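Side-chain contacts in putative calcium-regulated periplasmic protein (Bacteroides thetaiotaomicron, PDB 3DB7), which binds calcium ions and is probably a calcium-regulated periplasmic protein of the PepSY-like family, its precise function not established: residues Ser71-Val74 and Ala75-Pro78; Gln82-Thr86 and Thr87-Asp91. All blocks are in the same frame, centred on the assembly; numbering follows the deposited sequence.

Contact 1. Residues Ser71-Val74 and Ala75-Pro78; sequences SVPV and AIIP
The end of I76 settles against the ring of P73 where the chain coils into a short turn. CD1 of I76 is the bump: it lies 3.9 Å from both CD and CB of P73, with CG slightly farther off, so the methyl lies over one face of the pyrrolidine ring, shifted to its CB-CG-CD side. The two side chains run next to each other and point the same way; I76 also touches F20 and H24 of helix 15-24, and P73 touches F25 and C67. On another side of the turn, CG1 of V72 meets CG1 of I77 at 4.0 Å, the side chains crossing at a slant. I77 holds CG1 anti to its carbonyl carbon (chi1 -53°), which carries the branch back over the turn, and its CD1 comes to rest 4.0 Å from CA of V74. V72 and I77 both also press on V94 of strand 94-99. Two backbone hydrogen bonds fix the coil, from I76 N to P73 O (3.1 Å) and from I77 N to V74 O (2.9 Å). Such successive i to i+3 bonds mark a 3-10 turn, here leading to P78 at the N-cap position of helix 79-88.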
ATOM      1  N   SER A  71       5.416  15.343   7.564  1.00  9.90           N
ATOM      2  CA  SER A  71       5.109  15.037   6.164  1.00 10.21           C
ATOM      3  C   SER A  71       6.390  14.708   5.449  1.00  8.99           C
ATOM      4  O   SER A  71       7.472  14.955   5.953  1.00 10.65           O
ATOM      5  CB  SER A  71       4.384  16.192   5.494  1.00 11.34           C
ATOM      6  OG  SER A  71       5.166  17.377   5.564  1.00 13.56           O
ATOM      7  N   VAL A  72       6.261  14.130   4.268  1.00  9.06           N
ATOM      8  CA  VAL A  72       7.427  13.695   3.526  1.00  8.24           C
ATOM      9  C   VAL A  72       8.201  14.908   2.969  1.00 11.94           C
ATOM     10  O   VAL A  72       7.609  15.753   2.285  1.00 11.95           O
ATOM     11  CB  VAL A  72       7.026  12.794   2.357  1.00 10.00           C
ATOM     12  CG1 VAL A  72       8.198  12.501   1.466  1.00 10.80           C
ATOM     13  CG2 VAL A  72       6.386  11.493   2.895  1.00 10.64           C
ATOM     14  N   PRO A  73       9.518  14.968   3.193  1.00 11.32           N
ATOM     15  CA  PRO A  73      10.288  16.051   2.577  1.00 11.80           C
ATOM     16  C   PRO A  73      10.068  16.118   1.074  1.00 12.46           C
ATOM     17  O   PRO A  73      10.178  15.133   0.392  1.00 11.91           O
ATOM     18  CB  PRO A  73      11.722  15.713   2.946  1.00 14.33           C
ATOM     19  CG  PRO A  73      11.578  14.918   4.292  1.00 13.41           C
ATOM     20  CD  PRO A  73      10.304  14.117   4.111  1.00 13.15           C
ATOM     21  N   VAL A  74       9.755  17.306   0.565  1.00 11.91           N
ATOM     22  CA  VAL A  74       9.313  17.446  -0.823  1.00 10.06           C
ATOM     23  C   VAL A  74      10.394  17.026  -1.792  1.00  9.63           C
ATOM     24  O   VAL A  74      10.101  16.503  -2.868  1.00 10.56           O
ATOM     25  CB  VAL A  74       8.842  18.913  -1.148  1.00 11.78           C
ATOM     26  CG1 VAL A  74       8.497  19.091  -2.654  1.00 10.26           C
ATOM     27  CG2 VAL A  74       7.622  19.253  -0.305  1.00 14.29           C
ATOM     28  N   ALA A  75      11.654  17.246  -1.422  1.00  9.46           N
ATOM     29  CA  ALA A  75      12.742  16.902  -2.348  1.00 10.77           C
ATOM     30  C   ALA A  75      12.701  15.427  -2.775  1.00 10.96           C
ATOM     31  O   ALA A  75      13.182  15.094  -3.830  1.00 11.95           O
ATOM     32  CB  ALA A  75      14.091  17.209  -1.701  1.00 11.79           C
ATOM     33  N   ILE A  76      12.171  14.556  -1.911  1.00 11.07           N
ATOM     34  CA  ILE A  76      12.075  13.103  -2.186  1.00 10.95           C
ATOM     35  C   ILE A  76      10.997  12.775  -3.230  1.00 12.21           C
ATOM     36  O   ILE A  76      11.038  11.729  -3.879  1.00 12.47           O
ATOM     37  CB  ILE A  76      11.696  12.368  -0.861  1.00 11.75           C
ATOM     38  CG1 ILE A  76      12.825  12.535   0.155  1.00 13.72           C
ATOM     39  CG2 ILE A  76      11.434  10.855  -1.058  1.00 14.34           C
ATOM     40  CD1 ILE A  76      12.438  12.116   1.592  1.00 13.21           C
ATOM     41  N   ILE A  77       9.980  13.625  -3.351  1.00 10.77           N
ATOM     42  CA  ILE A  77       8.827  13.365  -4.202  1.00  9.91           C
ATOM     43  C   ILE A  77       9.079  13.751  -5.663  1.00 10.84           C
ATOM     44  O   ILE A  77       9.465  14.908  -5.951  1.00 11.26           O
ATOM     45  CB  ILE A  77       7.608  14.177  -3.683  1.00 11.94           C
ATOM     46  CG1 ILE A  77       7.355  13.900  -2.191  1.00 11.73           C
ATOM     47  CG2 ILE A  77       6.384  13.889  -4.508  1.00 11.44           C
ATOM     48  CD1 ILE A  77       6.385  14.836  -1.580  1.00 11.32           C
ATOM     49  N   PRO A  78       8.915  12.807  -6.596  1.00 10.78           N
ATOM     50  CA  PRO A  78       9.141  13.172  -7.999  1.00 10.04           C
ATOM     51  C   PRO A  78       8.290  14.373  -8.394  1.00  9.93           C
ATOM     52  O   PRO A  78       7.141  14.490  -7.978  1.00 10.43           O
ATOM     53  CB  PRO A  78       8.739  11.908  -8.775  1.00 12.53           C
ATOM     54  CG  PRO A  78       8.916  10.760  -7.777  1.00 13.44           C
ATOM     55  CD  PRO A  78       8.666  11.350  -6.413  1.00 12.55           C
TER

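Contact 2. Residues Gln82-Thr86 and Thr87-Asp91; sequences QKYVT and TNYPD
The C-terminal end of helix 79-88, where the chain leaves helical geometry at Y89, brings N88 back over the ring of Y84, one turn earlier. ND2 of N88 stands 3.3 Å above the ring plane and over its centre, while the amide plane is tilted 45° against the ring. Placing CG anti to the carbonyl carbon (chi1 -66°) turns the N88 amide back along the helix, so the same ND2 also gives a weak hydrogen bond to Y84 O. That carbonyl accepts the regular helical bond from N88 N as well. Beside it, K83 O is gripped twice by T87, from N and from OG1 (2.8 Å), which reach it from opposite faces of the carbonyl plane; Q82 O is held in the same manner by N and OG1 of T86. The last helical bond runs from Y89 N to V85 O at 2.8 Å. The rings of Y84 and Y89 cover part of the sheet, both touching L114 and I125, and Y84 also packs on G1 of the second subunit. CE2 of Y84 meets CE2 of Y89 at 4.2 Å, and beyond this touch one water joins the phenols, 2.8 Å from Y84 OH and 3.1 Å from Y89 OH.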
ATOM      1  N   GLN A  82       4.471  15.529  -7.279  1.00  8.96           N
ATOM      2  CA  GLN A  82       4.276  16.716  -6.433  1.00  9.91           C
ATOM      3  C   GLN A  82       3.316  17.700  -7.102  1.00  9.56           C
ATOM      4  O   GLN A  82       2.440  18.299  -6.489  1.00  9.24           O
ATOM      5  CB  GLN A  82       5.626  17.340  -6.121  1.00 10.48           C
ATOM      6  CG  GLN A  82       5.543  18.656  -5.388  1.00 10.54           C
ATOM      7  CD  GLN A  82       5.002  18.570  -3.971  1.00 10.05           C
ATOM      8  OE1 GLN A  82       4.546  17.499  -3.508  1.00 12.16           O
ATOM      9  NE2 GLN A  82       5.018  19.709  -3.275  1.00  9.01           N
ATOM     10  N   LYS A  83       3.439  17.826  -8.426  1.00  7.47           N
ATOM     11  CA  LYS A  83       2.560  18.696  -9.159  1.00  8.30           C
ATOM     12  C   LYS A  83       1.156  18.140  -9.168  1.00  7.57           C
ATOM     13  O   LYS A  83       0.237  18.897  -8.954  1.00  8.67           O
ATOM     14  CB  LYS A  83       3.020  18.952 -10.594  1.00  9.65           C
ATOM     15  CG  LYS A  83       2.111  19.897 -11.343  1.00  8.41           C
ATOM     16  CD  LYS A  83       2.668  20.374 -12.634  1.00  8.57           C
ATOM     17  CE  LYS A  83       1.669  21.158 -13.400  1.00 10.66           C
ATOM     18  NZ  LYS A  83       2.214  21.715 -14.723  1.00  8.56           N
ATOM     19  N   TYR A  84       0.981  16.825  -9.383  1.00  7.84           N
ATOM     20  CA  TYR A  84      -0.358  16.245  -9.354  1.00  8.78           C
ATOM     21  C   TYR A  84      -1.025  16.487  -7.992  1.00  8.37           C
ATOM     22  O   TYR A  84      -2.198  16.850  -7.899  1.00  8.50           O
ATOM     23  CB  TYR A  84      -0.302  14.708  -9.678  1.00  9.57           C
ATOM     24  CG  TYR A  84      -1.640  14.109  -9.886  1.00  9.48           C
ATOM     25  CD1 TYR A  84      -2.195  14.117 -11.126  1.00 10.05           C
ATOM     26  CD2 TYR A  84      -2.399  13.654  -8.806  1.00 11.69           C
ATOM     27  CE1 TYR A  84      -3.475  13.682 -11.327  1.00 10.32           C
ATOM     28  CE2 TYR A  84      -3.648  13.180  -9.022  1.00 11.79           C
ATOM     29  CZ  TYR A  84      -4.185  13.210 -10.286  1.00 11.91           C
ATOM     30  OH  TYR A  84      -5.506  12.816 -10.523  1.00 14.17           O
ATOM     31  N   VAL A  85      -0.263  16.251  -6.937  1.00  7.55           N
ATOM     32  CA  VAL A  85      -0.805  16.371  -5.584  1.00  7.58           C
ATOM     33  C   VAL A  85      -1.173  17.810  -5.251  1.00  8.02           C
ATOM     34  O   VAL A  85      -2.257  18.110  -4.785  1.00  9.91           O
ATOM     35  CB  VAL A  85       0.125  15.776  -4.517  1.00  8.66           C
ATOM     36  CG1 VAL A  85      -0.353  16.163  -3.133  1.00 10.79           C
ATOM     37  CG2 VAL A  85       0.282  14.228  -4.684  1.00  9.36           C
ATOM     38  N   THR A  86      -0.269  18.719  -5.527  1.00  7.75           N
ATOM     39  CA  THR A  86      -0.516  20.123  -5.208  1.00  9.23           C
ATOM     40  C   THR A  86      -1.560  20.796  -6.084  1.00  9.34           C
ATOM     41  O   THR A  86      -2.150  21.774  -5.696  1.00  8.47           O
ATOM     42  CB  THR A  86       0.777  20.926  -5.173  1.00  9.09           C
ATOM     43  OG1 THR A  86       1.456  20.848  -6.430  1.00  8.84           O
ATOM     44  CG2 THR A  86       1.673  20.443  -4.069  1.00 10.16           C
ATOM     45  N   THR A  87      -1.801  20.246  -7.262  1.00  7.78           N
ATOM     46  CA  THR A  87      -2.901  20.698  -8.138  1.00  9.84           C
ATOM     47  C   THR A  87      -4.242  20.187  -7.640  1.00  9.14           C
ATOM     48  O   THR A  87      -5.197  20.953  -7.492  1.00 11.65           O
ATOM     49  CB  THR A  87      -2.707  20.195  -9.572  1.00  8.35           C
ATOM     50  OG1 THR A  87      -1.482  20.731 -10.100  1.00  9.51           O
ATOM     51  CG2 THR A  87      -3.928  20.588 -10.476  1.00 11.69           C
ATOM     52  N   ASN A  88      -4.349  18.896  -7.391  1.00  9.19           N
ATOM     53  CA  ASN A  88      -5.653  18.260  -7.200  1.00  9.00           C
ATOM     54  C   ASN A  88      -6.059  18.097  -5.758  1.00 11.82           C
ATOM     55  O   ASN A  88      -7.257  17.905  -5.457  1.00 12.06           O
ATOM     56  CB  ASN A  88      -5.647  16.883  -7.893  1.00  9.43           C
ATOM     57  CG  ASN A  88      -5.541  17.029  -9.378  1.00 12.10           C
ATOM     58  OD1 ASN A  88      -6.458  17.590  -9.982  1.00 15.07           O
ATOM     59  ND2 ASN A  88      -4.407  16.631  -9.980  1.00 10.75           N
ATOM     60  N   TYR A  89      -5.079  18.163  -4.857  1.00  9.51           N
ATOM     61  CA  TYR A  89      -5.276  18.058  -3.416  1.00  9.05           C
ATOM     62  C   TYR A  89      -4.484  19.138  -2.703  1.00 10.25           C
ATOM     63  O   TYR A  89      -3.565  18.854  -1.932  1.00 12.35           O
ATOM     64  CB  TYR A  89      -4.931  16.653  -2.886  1.00 10.19           C
ATOM     65  CG  TYR A  89      -5.604  15.562  -3.641  1.00 12.11           C
ATOM     66  CD1 TYR A  89      -6.853  15.124  -3.275  1.00 12.01           C
ATOM     67  CD2 TYR A  89      -5.004  14.971  -4.726  1.00 13.08           C
ATOM     68  CE1 TYR A  89      -7.496  14.098  -3.957  1.00 11.75           C
ATOM     69  CE2 TYR A  89      -5.620  13.981  -5.438  1.00 12.56           C
ATOM     70  CZ  TYR A  89      -6.889  13.530  -5.055  1.00 15.23           C
ATOM     71  OH  TYR A  89      -7.498  12.532  -5.802  1.00 16.64           O
ATOM     72  N   PRO A  90      -4.844  20.399  -2.990  1.00 11.89           N
ATOM     73  CA  PRO A  90      -4.026  21.518  -2.483  1.00 12.67           C
ATOM     74  C   PRO A  90      -3.939  21.699  -0.964  1.00 12.69           C
ATOM     75  O   PRO A  90      -3.038  22.398  -0.473  1.00 16.78           O
ATOM     76  CB  PRO A  90      -4.663  22.730  -3.129  1.00 14.49           C
ATOM     77  CG  PRO A  90      -6.086  22.311  -3.353  1.00 13.18           C
ATOM     78  CD  PRO A  90      -6.006  20.875  -3.759  1.00 12.33           C
ATOM     79  N   ASP A  91      -4.847  21.060  -0.256  1.00 13.43           N
ATOM     80  CA  ASP A  91      -4.902  21.142   1.206  1.00 14.97           C
ATOM     81  C   ASP A  91      -4.272  19.939   1.890  1.00 17.49           C
ATOM     82  O   ASP A  91      -4.219  19.874   3.131  1.00 19.45           O
ATOM     83  CB  ASP A  91      -6.331  21.345   1.688  1.00 16.59           C
ATOM     84  CG  ASP A  91      -6.905  22.671   1.215  1.00 11.36           C
ATOM     85  OD1 ASP A  91      -6.350  23.710   1.627  1.00 13.42           O
ATOM     86  OD2 ASP A  91      -7.883  22.649   0.474  1.00 15.21           O
TER
HETATM   87  O   HOH W   1      -7.556  13.334  -8.755  1.00 27.96           O

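How the contacts relate
From strand 62-66 the chain enters the loop that holds contact 1, whose 3-10 turn closes before P78, at the N-cap position of helix 79-88; contact 2 then closes the far end of that helix before strand 94-99 begins. The two follow in series, neither nested nor crossed, with centres about 13 Å apart. They touch through Q82: its NE2 lies 3.6 Å from V74 CG1, and its backbone N packs against CG2 of I77. Contact 1 joins helix 15-24 to strand 94-99, whereas contact 2 lays the helix end on strands 103-108, 113-117 and 122-126. Both lie within the helix-bearing connection between neighbouring antiparallel strands 62-66 and 94-99 of the PepSY-like region.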